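Local coordinates for protein esterase TesA (PDB 4JGG) that hydrolyses carboxylic esters such as Tween detergents and short-chain p-nitrophenyl esters, as a secreted serine esterase with low thioesterase activity on palmitoyl-coenzyme A, at residues V125-P133 and S145-A153. Sequence-based numbering, arbitrary orientation.
Sequences VLLLGIQLP and SRVYGAVAA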
loop_
_atom_site.group_PDB
_atom_site.type_symbol
_atom_site.label_atom_id
_atom_site.label_comp_id
_atom_site.label_asym_id
_atom_site.label_seq_id
_atom_site.Cartn_x
_atom_site.Cartn_y
_atom_site.Cartn_z
ATOM N N VAL A 125 2.863 -7.517 8.981
ATOM C CA VAL A 125 2.128 -6.958 7.846
ATOM C C VAL A 125 1.590 -5.564 8.149
ATOM O O VAL A 125 1.024 -5.335 9.218
ATOM C CB VAL A 125 0.961 -7.871 7.443
ATOM C CG1 VAL A 125 0.067 -7.183 6.435
ATOM C CG2 VAL A 125 1.490 -9.175 6.887
ATOM N N LEU A 126 1.783 -4.638 7.212
ATOM C CA LEU A 126 1.222 -3.295 7.312
ATOM C C LEU A 126 0.336 -3.053 6.092
ATOM O O LEU A 126 0.813 -3.107 4.952
ATOM C CB LEU A 126 2.336 -2.241 7.376
ATOM C CG LEU A 126 1.950 -0.756 7.289
ATOM C CD1 LEU A 126 1.043 -0.345 8.434
ATOM C CD2 LEU A 126 3.201 0.120 7.269
ATOM N N LEU A 127 -0.958 -2.815 6.321
ATOM C CA LEU A 127 -1.870 -2.523 5.216
ATOM C C LEU A 127 -1.958 -1.025 4.975
ATOM O O LEU A 127 -2.115 -0.248 5.920
ATOM C CB LEU A 127 -3.281 -3.015 5.527
ATOM C CG LEU A 127 -3.575 -4.463 5.862
ATOM C CD1 LEU A 127 -5.094 -4.645 5.836
ATOM C CD2 LEU A 127 -2.883 -5.381 4.855
ATOM N N LEU A 128 -1.865 -0.621 3.715
ATOM C CA LEU A 128 -2.127 0.762 3.349
ATOM C C LEU A 128 -3.536 0.837 2.768
ATOM O O LEU A 128 -3.853 0.160 1.770
ATOM C CB LEU A 128 -1.091 1.292 2.351
ATOM C CG LEU A 128 0.355 1.227 2.842
ATOM C CD1 LEU A 128 1.299 1.914 1.867
ATOM C CD2 LEU A 128 0.485 1.816 4.231
ATOM N N GLY A 129 -4.378 1.638 3.410
ATOM C CA GLY A 129 -5.762 1.781 2.989
ATOM C C GLY A 129 -5.912 3.011 2.126
ATOM O O GLY A 129 -5.235 4.012 2.345
ATOM N N ILE A 130 -6.804 2.948 1.145
ATOM C CA ILE A 130 -6.979 4.064 0.230
ATOM C C ILE A 130 -8.450 4.471 0.120
ATOM O O ILE A 130 -9.335 3.623 0.144
ATOM C CB ILE A 130 -6.396 3.723 -1.159
ATOM C CG1 ILE A 130 -4.869 3.580 -1.058
ATOM C CG2 ILE A 130 -6.779 4.771 -2.183
ATOM C CD1 ILE A 130 -4.173 3.559 -2.394
ATOM N N GLN A 131 -8.701 5.776 0.062
ATOM C CA GLN A 131 -10.048 6.287 -0.145
ATOM C C GLN A 131 -10.182 6.863 -1.546
ATOM O O GLN A 131 -9.400 7.721 -1.964
ATOM C CB GLN A 131 -10.416 7.340 0.897
ATOM C CG GLN A 131 -10.710 6.746 2.251
ATOM C CD GLN A 131 -9.446 6.319 2.960
ATOM O OE1 GLN A 131 -8.422 6.998 2.864
ATOM N NE2 GLN A 131 -9.500 5.191 3.666
ATOM N N LEU A 132 -11.164 6.359 -2.279
ATOM C CA LEU A 132 -11.432 6.843 -3.618
ATOM C C LEU A 132 -11.815 8.324 -3.548
ATOM O O LEU A 132 -12.131 8.831 -2.473
ATOM C CB LEU A 132 -12.541 6.000 -4.262
ATOM C CG LEU A 132 -12.065 4.623 -4.739
ATOM C CD1 LEU A 132 -13.227 3.768 -5.238
ATOM C CD2 LEU A 132 -11.026 4.805 -5.825
ATOM N N PRO A 133 -11.760 9.027 -4.693
ATOM C CA PRO A 133 -12.050 10.465 -4.703
ATOM C C PRO A 133 -13.503 10.743 -4.303
ATOM O O PRO A 133 -14.375 9.904 -4.528
ATOM C CB PRO A 133 -11.806 10.871 -6.167
ATOM C CG PRO A 133 -10.947 9.775 -6.744
ATOM C CD PRO A 133 -11.372 8.527 -6.025
ATOM N N SER A 145 -13.360 1.316 1.676
ATOM C CA SER A 145 -12.486 1.830 2.719
ATOM C C SER A 145 -12.578 1.013 4.008
ATOM O O SER A 145 -11.573 0.783 4.681
ATOM C CB SER A 145 -12.813 3.298 2.990
ATOM O OG SER A 145 -11.840 3.891 3.819
ATOM N N ARG A 146 -13.786 0.575 4.354
ATOM C CA ARG A 146 -13.989 -0.143 5.607
ATOM C C ARG A 146 -13.359 -1.516 5.588
ATOM O O ARG A 146 -13.080 -2.094 6.637
ATOM C CB ARG A 146 -15.474 -0.274 5.924
ATOM C CG ARG A 146 -16.100 1.003 6.428
ATOM C CD ARG A 146 -17.541 0.762 6.804
ATOM N NE ARG A 146 -18.242 -0.036 5.804
ATOM C CZ ARG A 146 -19.133 0.450 4.948
ATOM N NH1 ARG A 146 -19.440 1.742 4.969
ATOM N NH2 ARG A 146 -19.726 -0.361 4.079
ATOM N N VAL A 147 -13.151 -2.044 4.387
ATOM C CA VAL A 147 -12.545 -3.358 4.223
ATOM C C VAL A 147 -11.133 -3.408 4.813
ATOM O O VAL A 147 -10.750 -4.386 5.444
ATOM C CB VAL A 147 -12.495 -3.762 2.733
ATOM C CG1 VAL A 147 -11.532 -4.936 2.524
ATOM C CG2 VAL A 147 -13.888 -4.111 2.232
ATOM N N TYR A 148 -10.355 -2.357 4.606
ATOM C CA TYR A 148 -8.995 -2.336 5.137
ATOM C C TYR A 148 -8.973 -2.542 6.641
ATOM O O TYR A 148 -8.215 -3.371 7.147
ATOM C CB TYR A 148 -8.279 -1.048 4.732
ATOM C CG TYR A 148 -8.125 -0.966 3.235
ATOM C CD1 TYR A 148 -7.083 -1.632 2.584
ATOM C CD2 TYR A 148 -9.047 -0.270 2.465
ATOM C CE1 TYR A 148 -6.954 -1.575 1.201
ATOM C CE2 TYR A 148 -8.923 -0.197 1.094
ATOM C CZ TYR A 148 -7.882 -0.862 0.464
ATOM O OH TYR A 148 -7.778 -0.785 -0.899
ATOM N N GLY A 149 -9.808 -1.794 7.352
ATOM C CA GLY A 149 -9.914 -1.931 8.798
ATOM C C GLY A 149 -10.401 -3.309 9.212
ATOM O O GLY A 149 -9.982 -3.852 10.235
ATOM N N ALA A 150 -11.279 -3.884 8.402
ATOM C CA ALA A 150 -11.807 -5.217 8.661
ATOM C C ALA A 150 -10.694 -6.260 8.583
ATOM O O ALA A 150 -10.547 -7.097 9.477
ATOM C CB ALA A 150 -12.910 -5.553 7.658
ATOM N N VAL A 151 -9.910 -6.205 7.508
ATOM C CA VAL A 151 -8.787 -7.128 7.330
ATOM C C VAL A 151 -7.745 -6.998 8.439
ATOM O O VAL A 151 -7.272 -8.000 8.976
ATOM C CB VAL A 151 -8.112 -6.951 5.961
ATOM C CG1 VAL A 151 -6.969 -7.959 5.808
ATOM C CG2 VAL A 151 -9.138 -7.134 4.849
ATOM N N ALA A 152 -7.397 -5.761 8.787
ATOM C CA ALA A 152 -6.456 -5.521 9.868
ATOM C C ALA A 152 -6.970 -6.122 11.174
ATOM O O ALA A 152 -6.201 -6.703 11.942
ATOM C CB ALA A 152 -6.179 -4.033 10.018
ATOM N N ALA A 153 -8.269 -5.989 11.413
ATOM C CA ALA A 153 -8.896 -6.566 12.594
ATOM C C ALA A 153 -8.758 -8.076 12.580
ATOM O O ALA A 153 -8.292 -8.684 13.546
ATOM C CB ALA A 153 -10.371 -6.180 12.649
#
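Y148 lays its ring against the backbone of G129 where a beta-alpha-beta unit of the SGNH-hydrolase alpha/beta/alpha fold turns from strand 124-128 toward helix 138-155; the axes of strand 125-128 and helix 145-153 run antiparallel (169°) and come within 9.2 Å. With CG of Y148 anti to its carbonyl carbon (chi1 -63°), the ring extends from the helix to the chain just past the strand end. There CA of G129 sits over one face, 3.7 Å from the ring centroid, in a CH-pi contact. Having no side chain, G129 can bring its CA right down on the ring. The backbone N of I130 lies over the same face, toward the rim, and has no hydrogen-bond partner despite being buried. Y148 OH, at the far end of the ring, hydrogen-bonds to the carbonyl O of L93; tyrosine suits the site by pairing a flat face with a polar tip. Two residues before G129, L127 sets CD1 against the helix, 3.8 Å from CB of V151, their side chains crossing at about a right angle. Both are buried, and aliphatic branches suit this sheet-helix interface. Past the glycine, Q131 bends at chi2 (75°), curling its amide back to the helix. An amide suits this place because NE2 carries two N-H groups: it bonds P161 O, just after strand 158-160, and the small hydroxyl of S145, whose OG lies in the Q131 amide plane, 2.7 Å from NE2 on a nearly straight bond.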